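Local coordinates for uncharacterized protein (Bacillus thuringiensis serovar kurstaki, PDB 4XE7) that probably assembles into actin-like filaments that segregate plasmid DNA, as a bacterial ParM of the actin superfamily, modelled here without nucleotide, at residues 7-12 / 143-148; 173-178 / 191-196; 273-278 / 337-342; 266-271 / 298-303. All blocks are in the same frame, centred on the assembly; numbering follows the deposited sequence.

How the contacts relate
The four contacts fall into two pairs on opposite sides of the chain's centre. Contacts 1 and 2 have centres about 10 Å apart and share one mixed sheet, in which strands 145-154 and 188-200 are neighbours; Val148 N and Thr192 O, 2.7 Å apart, probably bond between them. Contacts 3 and 4, centres about 11 Å apart, both use helix 265-279, and their segments alternate along the chain. Between the pairs the centres are some 42 to 52 Å apart. Contact 1 closes before contact 2 opens, and both precede the helical pair, consistent with the two large domains of an actin-like fold that usually face each other across a nucleotide cleft.

Contact 1: 7-12 / 143-148; sequences SKNMLL and KEEVSV
The backbone of Met10 bridges Ser147 with the two chains running the same way: Ser147 N gives a nearly straight bond to Asn9 O (2.9 Å, 173° at the hydrogen), and Leu11 N returns one to Ser147 O (3.0 Å). This single parallel bridge lays the chain between helix 2-7 and strand 13-17 along the outermost strand, 145-154, of the large mixed sheet in this actin-like fold. Just before the bridge Asn9 is the centre of an inverse gamma turn, where the chain changes direction. Lys143 picks up the residues ahead of it. Its chain runs extended as far as CE and then bends at chi4 (-74°), which brings NZ over the carbonyl of Lys8 at 2.9 Å from Lys8 O, well above the carbonyl plane and not on a lone pair. The same ammonium also bonds Leu6 O, so it holds two carbonyls, of Leu6 and Lys8, near the end of the N-terminal helix. Farther along, the contact turns apolar and buried: Leu11 CB sits 4.3 Å from both Val146 CB and Val148 CG2, while Ala137 of helix 123-140 and Phe26 of strand 21-27 also pack on Leu11. The exposed side belongs to Asn9 and Glu145, whose amide and carboxylate planes stand 72° apart; there Asn9 CB lies 3.2 Å from Glu145 O.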
loop_
_atom_site.group_PDB
_atom_site.type_symbol
_atom_site.label_atom_id
_atom_site.label_comp_id
_atom_site.label_asym_id
_atom_site.label_seq_id
_atom_site.Cartn_x
_atom_site.Cartn_y
_atom_site.Cartn_z
ATOM N N SER A 7 21.007 -12.698 -7.653
ATOM C CA SER A 7 22.008 -12.162 -8.569
ATOM C C SER A 7 21.737 -12.587 -10.019
ATOM O O SER A 7 22.323 -12.035 -10.947
ATOM C CB SER A 7 23.422 -12.585 -8.146
ATOM O OG SER A 7 23.596 -13.983 -8.284
ATOM N N LYS A 8 20.846 -13.554 -10.220
ATOM C CA LYS A 8 20.507 -13.996 -11.578
ATOM C C LYS A 8 19.541 -13.032 -12.276
ATOM O O LYS A 8 18.988 -12.131 -11.647
ATOM C CB LYS A 8 19.902 -15.402 -11.538
ATOM C CG LYS A 8 20.843 -16.450 -10.991
ATOM C CD LYS A 8 20.192 -17.814 -10.916
ATOM C CE LYS A 8 21.204 -18.853 -10.448
ATOM N NZ LYS A 8 20.568 -19.941 -9.648
ATOM N N ASN A 9 19.335 -13.226 -13.575
ATOM C CA ASN A 9 18.397 -12.400 -14.329
ATOM C C ASN A 9 16.961 -12.699 -13.906
ATOM O O ASN A 9 16.198 -13.351 -14.632
ATOM C CB ASN A 9 18.561 -12.620 -15.837
ATOM C CG ASN A 9 19.876 -12.071 -16.369
ATOM O OD1 ASN A 9 20.611 -11.394 -15.658
ATOM N ND2 ASN A 9 20.171 -12.360 -17.627
ATOM N N MET A 10 16.604 -12.230 -12.715
ATOM C CA MET A 10 15.302 -12.534 -12.148
ATOM C C MET A 10 14.854 -11.436 -11.200
ATOM O O MET A 10 15.678 -10.697 -10.645
ATOM C CB MET A 10 15.335 -13.880 -11.413
ATOM C CG MET A 10 16.114 -13.828 -10.091
ATOM S SD MET A 10 15.061 -13.446 -8.663
ATOM C CE MET A 10 13.864 -14.795 -8.834
ATOM N N LEU A 11 13.539 -11.337 -11.038
ATOM C CA LEU A 11 12.920 -10.442 -10.082
ATOM C C LEU A 11 12.040 -11.297 -9.181
ATOM O O LEU A 11 11.209 -12.073 -9.666
ATOM C CB LEU A 11 12.097 -9.355 -10.784
ATOM C CG LEU A 11 11.218 -8.460 -9.899
ATOM C CD1 LEU A 11 12.055 -7.515 -8.996
ATOM C CD2 LEU A 11 10.225 -7.676 -10.756
ATOM N N LEU A 12 12.241 -11.177 -7.875
ATOM C CA LEU A 12 11.389 -11.879 -6.929
ATOM C C LEU A 12 10.423 -10.882 -6.288
ATOM O O LEU A 12 10.829 -10.091 -5.448
ATOM C CB LEU A 12 12.224 -12.583 -5.862
ATOM C CG LEU A 12 11.405 -13.532 -4.986
ATOM C CD1 LEU A 12 11.078 -14.830 -5.749
ATOM C CD2 LEU A 12 12.092 -13.821 -3.656
ATOM N N LYS A 143 18.391 -4.602 -14.101
ATOM C CA LYS A 143 18.297 -5.804 -14.922
ATOM C C LYS A 143 17.306 -5.628 -16.062
ATOM O O LYS A 143 16.124 -5.332 -15.832
ATOM C CB LYS A 143 17.874 -7.011 -14.078
ATOM C CG LYS A 143 18.822 -7.415 -12.937
ATOM C CD LYS A 143 18.142 -8.541 -12.133
ATOM C CE LYS A 143 18.830 -8.811 -10.793
ATOM N NZ LYS A 143 20.122 -9.524 -10.981
ATOM N N GLU A 144 17.770 -5.842 -17.289
ATOM C CA GLU A 144 16.927 -5.609 -18.454
ATOM C C GLU A 144 16.263 -6.889 -18.955
ATOM O O GLU A 144 15.388 -6.844 -19.817
ATOM C CB GLU A 144 17.744 -4.949 -19.570
ATOM C CG GLU A 144 17.593 -3.438 -19.604
ATOM C CD GLU A 144 18.571 -2.760 -20.545
ATOM O OE1 GLU A 144 18.733 -1.522 -20.442
ATOM O OE2 GLU A 144 19.173 -3.462 -21.385
ATOM N N GLU A 145 16.679 -8.029 -18.416
ATOM C CA GLU A 145 15.992 -9.296 -18.654
ATOM C C GLU A 145 15.708 -9.910 -17.309
ATOM O O GLU A 145 16.624 -10.115 -16.520
ATOM C CB GLU A 145 16.822 -10.280 -19.490
ATOM C CG GLU A 145 16.953 -9.961 -20.964
ATOM C CD GLU A 145 17.614 -11.095 -21.739
ATOM O OE1 GLU A 145 17.240 -11.312 -22.909
ATOM O OE2 GLU A 145 18.507 -11.770 -21.181
ATOM N N VAL A 146 14.446 -10.202 -17.038
ATOM C CA VAL A 146 14.110 -10.873 -15.797
ATOM C C VAL A 146 13.128 -11.998 -16.015
ATOM O O VAL A 146 12.127 -11.860 -16.729
ATOM C CB VAL A 146 13.527 -9.903 -14.751
ATOM C CG1 VAL A 146 14.631 -8.998 -14.193
ATOM C CG2 VAL A 146 12.396 -9.079 -15.351
ATOM N N SER A 147 13.443 -13.133 -15.413
ATOM C CA SER A 147 12.444 -14.152 -15.169
ATOM C C SER A 147 11.659 -13.714 -13.937
ATOM O O SER A 147 12.253 -13.352 -12.926
ATOM C CB SER A 147 13.093 -15.514 -14.953
ATOM O OG SER A 147 12.142 -16.434 -14.468
ATOM N N VAL A 148 10.336 -13.717 -14.035
ATOM C CA VAL A 148 9.465 -13.259 -12.953
ATOM C C VAL A 148 8.495 -14.361 -12.508
ATOM O O VAL A 148 7.428 -14.535 -13.101
ATOM C CB VAL A 148 8.638 -12.027 -13.384
ATOM C CG1 VAL A 148 7.708 -11.571 -12.258
ATOM C CG2 VAL A 148 9.549 -10.911 -13.818
#

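Contact 2: 173-178 / 191-196; sequences GEHTVE and ITINDG
Strands 173-178 and 191-193 are the two arms of an antiparallel beta hairpin; the axes of these segments approach to 4.8 Å with 156° between their directions, and the paired backbones make the tight part of the contact. Gly173 with Ile193 and His175 with Ile191 are hydrogen-bonded pairs, the shortest link being Ile191 N to His175 O at 2.7 Å. Between them Glu174 and Thr192 form a non-hydrogen-bonded pair, where Glu174 CA comes within 3.4 Å of Ile191 O. Gly173 adopts a positive phi of 119°, a conformation that suits glycine because it has no CB to meet the preceding carbonyl.

One face of the hairpin is buried against helix 123-140: Met134 touches Ile191 and Ile193, and Phe131 meets the imidazole of His175. That ring is held at both nitrogens, ND1 by Ser79 OG and NE2 by Leu171 O. On the opposite face Glu174 and Thr192 lie toward solvent and barely meet, Glu174 CG staying 4.3 Å from Thr192 OG1. Back on the buried face, Val177 CG2 packs on Ile191 CD1 at 4.0 Å, and Ile193, crossing the histidine at about a right angle, brings CD1 within 3.9 Å of His175 NE2.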
loop_
_atom_site.group_PDB
_atom_site.type_symbol
_atom_site.label_atom_id
_atom_site.label_comp_id
_atom_site.label_asym_id
_atom_site.label_seq_id
_atom_site.Cartn_x
_atom_site.Cartn_y
_atom_site.Cartn_z
ATOM N N GLY A 173 4.417 -16.437 -20.313
ATOM C CA GLY A 173 4.959 -15.988 -21.575
ATOM C C GLY A 173 5.904 -14.815 -21.459
ATOM O O GLY A 173 6.404 -14.477 -20.377
ATOM N N GLU A 174 6.148 -14.189 -22.601
ATOM C CA GLU A 174 7.122 -13.129 -22.698
ATOM C C GLU A 174 6.403 -11.797 -22.844
ATOM O O GLU A 174 5.370 -11.722 -23.495
ATOM C CB GLU A 174 8.058 -13.386 -23.876
ATOM C CG GLU A 174 9.326 -12.556 -23.855
ATOM C CD GLU A 174 10.178 -12.770 -25.090
ATOM O OE1 GLU A 174 10.316 -11.812 -25.882
ATOM O OE2 GLU A 174 10.705 -13.891 -25.261
ATOM N N HIS A 175 6.940 -10.764 -22.199
ATOM C CA HIS A 175 6.380 -9.416 -22.246
ATOM C C HIS A 175 7.503 -8.388 -22.261
ATOM O O HIS A 175 8.446 -8.491 -21.476
ATOM C CB HIS A 175 5.468 -9.156 -21.040
ATOM C CG HIS A 175 4.675 -10.350 -20.614
ATOM N ND1 HIS A 175 3.379 -10.573 -21.051
ATOM C CD2 HIS A 175 4.978 -11.381 -19.807
ATOM C CE1 HIS A 175 2.934 -11.692 -20.524
ATOM N NE2 HIS A 175 3.880 -12.214 -19.763
ATOM N N THR A 176 7.420 -7.394 -23.135
ATOM C CA THR A 176 8.384 -6.308 -23.067
ATOM C C THR A 176 7.723 -5.003 -22.657
ATOM O O THR A 176 6.602 -4.689 -23.074
ATOM C CB THR A 176 9.111 -6.092 -24.409
ATOM O OG1 THR A 176 8.186 -5.576 -25.371
ATOM C CG2 THR A 176 9.704 -7.410 -24.899
ATOM N N VAL A 177 8.430 -4.252 -21.827
ATOM C CA VAL A 177 8.021 -2.912 -21.448
ATOM C C VAL A 177 9.111 -1.930 -21.844
ATOM O O VAL A 177 10.242 -2.013 -21.358
ATOM C CB VAL A 177 7.766 -2.790 -19.929
ATOM C CG1 VAL A 177 7.245 -1.402 -19.605
ATOM C CG2 VAL A 177 6.794 -3.879 -19.443
ATOM N N GLU A 178 8.780 -1.002 -22.729
ATOM C CA GLU A 178 9.753 -0.004 -23.146
ATOM C C GLU A 178 9.378 1.357 -22.592
ATOM O O GLU A 178 8.268 1.839 -22.808
ATOM C CB GLU A 178 9.858 0.057 -24.670
ATOM C CG GLU A 178 10.860 1.095 -25.140
ATOM C CD GLU A 178 10.893 1.254 -26.644
ATOM O OE1 GLU A 178 10.217 0.476 -27.355
ATOM O OE2 GLU A 178 11.590 2.178 -27.110
ATOM N N ILE A 191 10.461 -9.392 -19.862
ATOM C CA ILE A 191 9.901 -10.122 -18.728
ATOM C C ILE A 191 9.435 -11.490 -19.164
ATOM O O ILE A 191 8.601 -11.612 -20.062
ATOM C CB ILE A 191 8.702 -9.363 -18.098
ATOM C CG1 ILE A 191 9.163 -8.036 -17.490
ATOM C CG2 ILE A 191 7.943 -10.250 -17.081
ATOM C CD1 ILE A 191 8.022 -7.025 -17.269
ATOM N N THR A 192 9.966 -12.520 -18.530
ATOM C CA THR A 192 9.500 -13.859 -18.806
ATOM C C THR A 192 8.865 -14.466 -17.565
ATOM O O THR A 192 9.478 -14.531 -16.506
ATOM C CB THR A 192 10.644 -14.756 -19.295
ATOM O OG1 THR A 192 11.305 -14.115 -20.391
ATOM C CG2 THR A 192 10.110 -16.117 -19.738
ATOM N N ILE A 193 7.622 -14.896 -17.705
ATOM C CA ILE A 193 6.927 -15.570 -16.626
ATOM C C ILE A 193 6.713 -17.016 -17.034
ATOM O O ILE A 193 6.008 -17.288 -18.007
ATOM C CB ILE A 193 5.579 -14.900 -16.320
ATOM C CG1 ILE A 193 5.774 -13.393 -16.100
ATOM C CG2 ILE A 193 4.914 -15.575 -15.128
ATOM C CD1 ILE A 193 4.470 -12.621 -15.951
ATOM N N ASN A 194 7.328 -17.930 -16.291
ATOM C CA ASN A 194 7.291 -19.360 -16.600
ATOM C C ASN A 194 6.438 -20.169 -15.642
ATOM O O ASN A 194 5.974 -21.261 -15.969
ATOM C CB ASN A 194 8.710 -19.921 -16.591
ATOM C CG ASN A 194 9.589 -19.267 -17.622
ATOM O OD1 ASN A 194 9.257 -19.244 -18.808
ATOM N ND2 ASN A 194 10.712 -18.705 -17.175
ATOM N N ASP A 195 6.253 -19.630 -14.446
ATOM C CA ASP A 195 5.518 -20.318 -13.400
ATOM C C ASP A 195 5.052 -19.301 -12.371
ATOM O O ASP A 195 5.427 -18.121 -12.428
ATOM C CB ASP A 195 6.376 -21.415 -12.748
ATOM C CG ASP A 195 7.725 -20.898 -12.223
ATOM O OD1 ASP A 195 8.760 -21.539 -12.508
ATOM O OD2 ASP A 195 7.761 -19.876 -11.504
ATOM N N GLY A 196 4.231 -19.750 -11.437
ATOM C CA GLY A 196 3.727 -18.858 -10.418
ATOM C C GLY A 196 2.915 -19.563 -9.353
ATOM O O GLY A 196 2.755 -20.780 -9.379
#

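Contact 3: 273-278 / 337-342; sequences KNIKER and TDIVMD
The guanidinium of Arg278 has the methyl CD1 of Ile339 over one face, 3.4 Å above its plane and offset toward the rim, and the carboxylate of Asp338 at its edge. The two flat groups are only 13° from coplanar and meet end-on: Arg278 NH1 bonds Asp338 OD1 at 2.9 Å, using the syn lone pair of that oxygen, and NH2 takes Asp338 OD2, also from the syn side. The second bond refines very short, so its exact length deserves little weight. Asp338 gets there by placing CG between its backbone N and carbonyl carbon (chi1 67°), which turns the carboxylate to the arginine. The Arg278 chain bends at chi2 and chi3, which carries the guanidinium back across Ile339; nearer the backbone, Arg278 CG lies 3.4 Å from Ile339 CD1. NH2 has a further bond to Asn335 O, just ahead of helix 337-362, which helps fix the rotation of the group.

Beside this salt bridge the contact turns apolar. The other branch of Ile339, CG2, presses on Asn274 CB at 3.5 Å and reaches Ile275 CG1 at 4.0 Å, while Ile275 CD1 meets Val340 CG2. At the far end a water accepts from Asn274 ND2 and donates to Ile339 O, joining the two helices through solvent. The segments' axes pass 9.7 Å apart at 166°: an antiparallel helix pair with a buried isoleucine contact flanked by an ion pair, consistent with the helical part of the second large domain of an actin-like fold.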
loop_
_atom_site.group_PDB
_atom_site.type_symbol
_atom_site.label_atom_id
_atom_site.label_comp_id
_atom_site.label_asym_id
_atom_site.label_seq_id
_atom_site.Cartn_x
_atom_site.Cartn_y
_atom_site.Cartn_z
ATOM N N LYS A 273 -8.686 21.694 13.991
ATOM C CA LYS A 273 -9.437 22.861 14.452
ATOM C C LYS A 273 -8.895 23.427 15.757
ATOM O O LYS A 273 -8.703 24.651 15.887
ATOM C CB LYS A 273 -10.923 22.528 14.634
ATOM C CG LYS A 273 -11.634 23.551 15.526
ATOM C CD LYS A 273 -13.152 23.403 15.479
ATOM C CE LYS A 273 -13.692 22.774 16.748
ATOM N NZ LYS A 273 -13.264 21.354 16.878
ATOM N N ASN A 274 -8.679 22.539 16.735
ATOM C CA ASN A 274 -8.111 22.917 18.031
ATOM C C ASN A 274 -6.695 23.464 17.923
ATOM O O ASN A 274 -6.307 24.338 18.702
ATOM C CB ASN A 274 -8.104 21.723 19.000
ATOM C CG ASN A 274 -9.493 21.310 19.418
ATOM O OD1 ASN A 274 -10.395 22.140 19.469
ATOM N ND2 ASN A 274 -9.679 20.025 19.709
ATOM N N ILE A 275 -5.907 22.930 16.988
ATOM C CA ILE A 275 -4.553 23.447 16.769
ATOM C C ILE A 275 -4.591 24.913 16.316
ATOM O O ILE A 275 -3.837 25.760 16.815
ATOM C CB ILE A 275 -3.766 22.590 15.739
ATOM C CG1 ILE A 275 -3.309 21.292 16.413
ATOM C CG2 ILE A 275 -2.543 23.366 15.192
ATOM C CD1 ILE A 275 -2.534 20.365 15.538
ATOM N N LYS A 276 -5.475 25.216 15.374
ATOM C CA LYS A 276 -5.630 26.593 14.943
ATOM C C LYS A 276 -6.098 27.471 16.102
ATOM O O LYS A 276 -5.586 28.574 16.314
ATOM C CB LYS A 276 -6.612 26.706 13.790
ATOM C CG LYS A 276 -6.898 28.168 13.492
ATOM C CD LYS A 276 -7.372 28.433 12.093
ATOM C CE LYS A 276 -7.659 29.929 11.946
ATOM N NZ LYS A 276 -8.080 30.257 10.572
ATOM N N GLU A 277 -7.072 26.967 16.849
ATOM C CA GLU A 277 -7.640 27.714 17.955
ATOM C C GLU A 277 -6.539 28.115 18.930
ATOM O O GLU A 277 -6.523 29.232 19.453
ATOM C CB GLU A 277 -8.720 26.870 18.639
ATOM C CG GLU A 277 -9.449 27.542 19.784
ATOM C CD GLU A 277 -10.575 26.674 20.337
ATOM O OE1 GLU A 277 -10.890 25.631 19.718
ATOM O OE2 GLU A 277 -11.142 27.038 21.391
ATOM N N ARG A 278 -5.584 27.214 19.135
ATOM C CA ARG A 278 -4.489 27.492 20.057
ATOM C C ARG A 278 -3.463 28.485 19.533
ATOM O O ARG A 278 -3.004 29.334 20.284
ATOM C CB ARG A 278 -3.801 26.202 20.446
ATOM C CG ARG A 278 -4.398 25.697 21.723
ATOM C CD ARG A 278 -3.642 26.197 22.929
ATOM N NE ARG A 278 -2.508 25.323 23.108
ATOM C CZ ARG A 278 -2.611 24.093 23.584
ATOM N NH1 ARG A 278 -3.794 23.626 23.962
ATOM N NH2 ARG A 278 -1.529 23.339 23.694
ATOM N N THR A 337 0.922 19.111 22.025
ATOM C CA THR A 337 0.930 17.707 22.445
ATOM C C THR A 337 -0.410 17.296 23.077
ATOM O O THR A 337 -0.987 16.253 22.728
ATOM C CB THR A 337 2.090 17.452 23.450
ATOM O OG1 THR A 337 3.339 17.735 22.813
ATOM C CG2 THR A 337 2.092 16.005 23.931
ATOM N N ASP A 338 -0.913 18.133 23.987
ATOM C CA ASP A 338 -2.225 17.901 24.608
ATOM C C ASP A 338 -3.365 17.784 23.598
ATOM O O ASP A 338 -4.241 16.932 23.738
ATOM C CB ASP A 338 -2.564 19.011 25.614
ATOM C CG ASP A 338 -2.793 20.377 24.950
ATOM O OD1 ASP A 338 -3.911 20.932 25.100
ATOM O OD2 ASP A 338 -1.855 20.901 24.290
ATOM N N ILE A 339 -3.384 18.657 22.601
ATOM C CA ILE A 339 -4.449 18.636 21.600
ATOM C C ILE A 339 -4.411 17.371 20.738
ATOM O O ILE A 339 -5.443 16.740 20.495
ATOM C CB ILE A 339 -4.353 19.881 20.706
ATOM C CG1 ILE A 339 -4.652 21.131 21.537
ATOM C CG2 ILE A 339 -5.272 19.774 19.508
ATOM C CD1 ILE A 339 -4.275 22.432 20.846
ATOM N N VAL A 340 -3.215 16.997 20.297
ATOM C CA VAL A 340 -3.058 15.833 19.433
ATOM C C VAL A 340 -3.311 14.558 20.240
ATOM O O VAL A 340 -4.097 13.714 19.823
ATOM C CB VAL A 340 -1.647 15.783 18.776
ATOM C CG1 VAL A 340 -1.412 14.435 18.048
ATOM C CG2 VAL A 340 -1.448 16.972 17.839
ATOM N N MET A 341 -2.673 14.429 21.404
ATOM C CA MET A 341 -2.855 13.228 22.252
ATOM C C MET A 341 -4.329 13.025 22.635
ATOM O O MET A 341 -4.799 11.880 22.682
ATOM C CB MET A 341 -1.966 13.303 23.515
ATOM C CG MET A 341 -1.877 12.009 24.311
ATOM S SD MET A 341 -1.332 10.542 23.380
ATOM C CE MET A 341 0.007 11.172 22.468
ATOM N N ASP A 342 -5.063 14.119 22.865
ATOM C CA ASP A 342 -6.513 14.044 23.155
ATOM C C ASP A 342 -7.320 13.360 22.049
ATOM O O ASP A 342 -8.180 12.508 22.311
ATOM C CB ASP A 342 -7.109 15.441 23.372
ATOM C CG ASP A 342 -6.840 15.992 24.764
ATOM O OD1 ASP A 342 -6.371 15.224 25.633
ATOM O OD2 ASP A 342 -7.102 17.199 24.983
HETATM O O HOH W 1 -8.153 17.768 20.276
#

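Contact 4: 266-271 / 298-303; sequences KYIDEI and KTREDF
Arg300 grips Asp269 side-on, one nitrogen to each oxygen: NE to OD1 at 2.7 Å and NH2 to OD2 at 2.9 Å, both reaching the carboxylate on its syn side. The planes are turned 32° against each other, so the fork is slightly twisted, yet both oxygens lie near the guanidinium plane. Next to the ion pair, Ile268 CG2 sits between the two side chains of the other segment, 3.8 Å from Arg300 CB and the same distance from Phe303 CD2. Ile271, about one turn on, has its side chain at about a right angle to that of Phe303, and its CG2 comes obliquely to the ring, 3.7 Å from Phe303 CZ. With CG opposite the backbone N (chi1 161°), the Phe303 ring is carried to both isoleucines. This is the start of helix 300-317 packed on helix 265-279, a helix-helix packing in what is probably the second large domain of the actin-like fold; Ile271 also touches Ile339 and Val340 of helix 337-362, and Phe376 covers Ile268 and Ile271 from helix 372-376. Behind the arginine, Thr299 is the N-cap of helix 300-317, its OG1 accepting from Asp302 N at 3.0 Å and weakly from Glu301 N. Asp302 in turn takes a bond from Lys298 N to OD2 at 3.1 Å, met on the anti side, and that same oxygen forms a salt bridge with Arg306.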
loop_
_atom_site.group_PDB
_atom_site.type_symbol
_atom_site.label_atom_id
_atom_site.label_comp_id
_atom_site.label_asym_id
_atom_site.label_seq_id
_atom_site.Cartn_x
_atom_site.Cartn_y
_atom_site.Cartn_z
ATOM N N LYS A 266 -12.590 12.218 11.163
ATOM C CA LYS A 266 -13.253 13.168 12.052
ATOM C C LYS A 266 -12.398 13.543 13.271
ATOM O O LYS A 266 -12.528 14.648 13.785
ATOM C CB LYS A 266 -14.601 12.612 12.500
ATOM C CG LYS A 266 -15.354 11.947 11.359
ATOM C CD LYS A 266 -16.843 12.228 11.411
ATOM C CE LYS A 266 -17.512 11.803 10.119
ATOM N NZ LYS A 266 -18.989 11.977 10.185
ATOM N N TYR A 267 -11.528 12.635 13.727
ATOM C CA TYR A 267 -10.688 12.898 14.906
ATOM C C TYR A 267 -9.577 13.871 14.556
ATOM O O TYR A 267 -9.239 14.776 15.332
ATOM C CB TYR A 267 -10.101 11.592 15.481
ATOM C CG TYR A 267 -11.179 10.641 15.951
ATOM C CD1 TYR A 267 -11.585 10.618 17.290
ATOM C CD2 TYR A 267 -11.838 9.791 15.043
ATOM C CE1 TYR A 267 -12.607 9.750 17.712
ATOM C CE2 TYR A 267 -12.850 8.946 15.446
ATOM C CZ TYR A 267 -13.228 8.920 16.787
ATOM O OH TYR A 267 -14.235 8.068 17.184
ATOM N N ILE A 268 -9.008 13.672 13.380
ATOM C CA ILE A 268 -7.972 14.557 12.861
ATOM C C ILE A 268 -8.542 15.956 12.580
ATOM O O ILE A 268 -7.910 16.967 12.910
ATOM C CB ILE A 268 -7.327 13.938 11.595
ATOM C CG1 ILE A 268 -6.467 12.733 12.023
ATOM C CG2 ILE A 268 -6.540 15.006 10.800
ATOM C CD1 ILE A 268 -6.102 11.741 10.901
ATOM N N ASP A 269 -9.754 16.013 12.027
ATOM C CA ASP A 269 -10.362 17.310 11.735
ATOM C C ASP A 269 -10.514 18.115 13.004
ATOM O O ASP A 269 -10.225 19.321 13.020
ATOM C CB ASP A 269 -11.715 17.163 11.046
ATOM C CG ASP A 269 -11.592 16.544 9.661
ATOM O OD1 ASP A 269 -10.474 16.573 9.113
ATOM O OD2 ASP A 269 -12.598 16.045 9.128
ATOM N N GLU A 270 -10.944 17.446 14.069
ATOM C CA GLU A 270 -11.141 18.118 15.347
ATOM C C GLU A 270 -9.819 18.611 15.908
ATOM O O GLU A 270 -9.737 19.736 16.438
ATOM C CB GLU A 270 -11.825 17.189 16.345
ATOM C CG GLU A 270 -12.172 17.850 17.656
ATOM C CD GLU A 270 -13.056 16.975 18.527
ATOM O OE1 GLU A 270 -13.121 15.749 18.277
ATOM O OE2 GLU A 270 -13.690 17.519 19.456
ATOM N N ILE A 271 -8.787 17.774 15.800
ATOM C CA ILE A 271 -7.435 18.178 16.202
ATOM C C ILE A 271 -6.967 19.410 15.414
ATOM O O ILE A 271 -6.458 20.373 15.991
ATOM C CB ILE A 271 -6.417 17.028 16.012
ATOM C CG1 ILE A 271 -6.591 15.986 17.118
ATOM C CG2 ILE A 271 -4.974 17.546 16.033
ATOM C CD1 ILE A 271 -5.989 14.645 16.771
ATOM N N LYS A 298 -2.200 21.666 5.405
ATOM C CA LYS A 298 -2.921 21.665 4.136
ATOM C C LYS A 298 -4.063 20.664 4.104
ATOM O O LYS A 298 -5.176 20.976 3.676
ATOM C CB LYS A 298 -1.954 21.344 2.993
ATOM C CG LYS A 298 -1.198 22.539 2.431
ATOM C CD LYS A 298 -1.997 23.831 2.546
ATOM C CE LYS A 298 -2.175 24.478 1.167
ATOM N NZ LYS A 298 -0.879 24.679 0.442
ATOM N N THR A 299 -3.762 19.450 4.543
ATOM C CA THR A 299 -4.674 18.316 4.444
ATOM C C THR A 299 -4.456 17.445 5.667
ATOM O O THR A 299 -3.507 17.685 6.429
ATOM C CB THR A 299 -4.420 17.466 3.183
ATOM O OG1 THR A 299 -3.108 16.890 3.272
ATOM C CG2 THR A 299 -4.533 18.295 1.903
ATOM N N ARG A 300 -5.291 16.425 5.842
ATOM C CA ARG A 300 -5.095 15.461 6.922
ATOM C C ARG A 300 -3.798 14.703 6.712
ATOM O O ARG A 300 -3.126 14.316 7.672
ATOM C CB ARG A 300 -6.255 14.472 7.010
ATOM C CG ARG A 300 -7.626 15.118 7.088
ATOM C CD ARG A 300 -8.712 14.049 7.127
ATOM N NE ARG A 300 -10.048 14.627 7.219
ATOM C CZ ARG A 300 -11.002 14.462 6.307
ATOM N NH1 ARG A 300 -10.774 13.719 5.232
ATOM N NH2 ARG A 300 -12.190 15.026 6.477
ATOM N N GLU A 301 -3.448 14.499 5.446
ATOM C CA GLU A 301 -2.285 13.695 5.090
ATOM C C GLU A 301 -1.011 14.465 5.422
ATOM O O GLU A 301 -0.033 13.902 5.903
ATOM C CB GLU A 301 -2.331 13.315 3.603
ATOM C CG GLU A 301 -3.467 12.357 3.209
ATOM C CD GLU A 301 -4.871 12.955 3.351
ATOM O OE1 GLU A 301 -5.064 14.165 3.089
ATOM O OE2 GLU A 301 -5.787 12.202 3.735
ATOM N N ASP A 302 -1.035 15.761 5.155
ATOM C CA ASP A 302 0.025 16.680 5.551
ATOM C C ASP A 302 0.295 16.644 7.081
ATOM O O ASP A 302 1.438 16.535 7.558
ATOM C CB ASP A 302 -0.378 18.083 5.101
ATOM C CG ASP A 302 0.764 19.051 5.115
ATOM O OD1 ASP A 302 1.884 18.636 4.753
ATOM O OD2 ASP A 302 0.534 20.229 5.491
ATOM N N PHE A 303 -0.778 16.738 7.848
ATOM C CA PHE A 303 -0.694 16.631 9.301
ATOM C C PHE A 303 -0.151 15.244 9.738
ATOM O O PHE A 303 0.709 15.166 10.613
ATOM C CB PHE A 303 -2.080 16.931 9.892
ATOM C CG PHE A 303 -2.277 16.434 11.294
ATOM C CD1 PHE A 303 -1.945 17.232 12.375
ATOM C CD2 PHE A 303 -2.827 15.180 11.530
ATOM C CE1 PHE A 303 -2.145 16.779 13.679
ATOM C CE2 PHE A 303 -3.035 14.715 12.834
ATOM C CZ PHE A 303 -2.686 15.520 13.904
#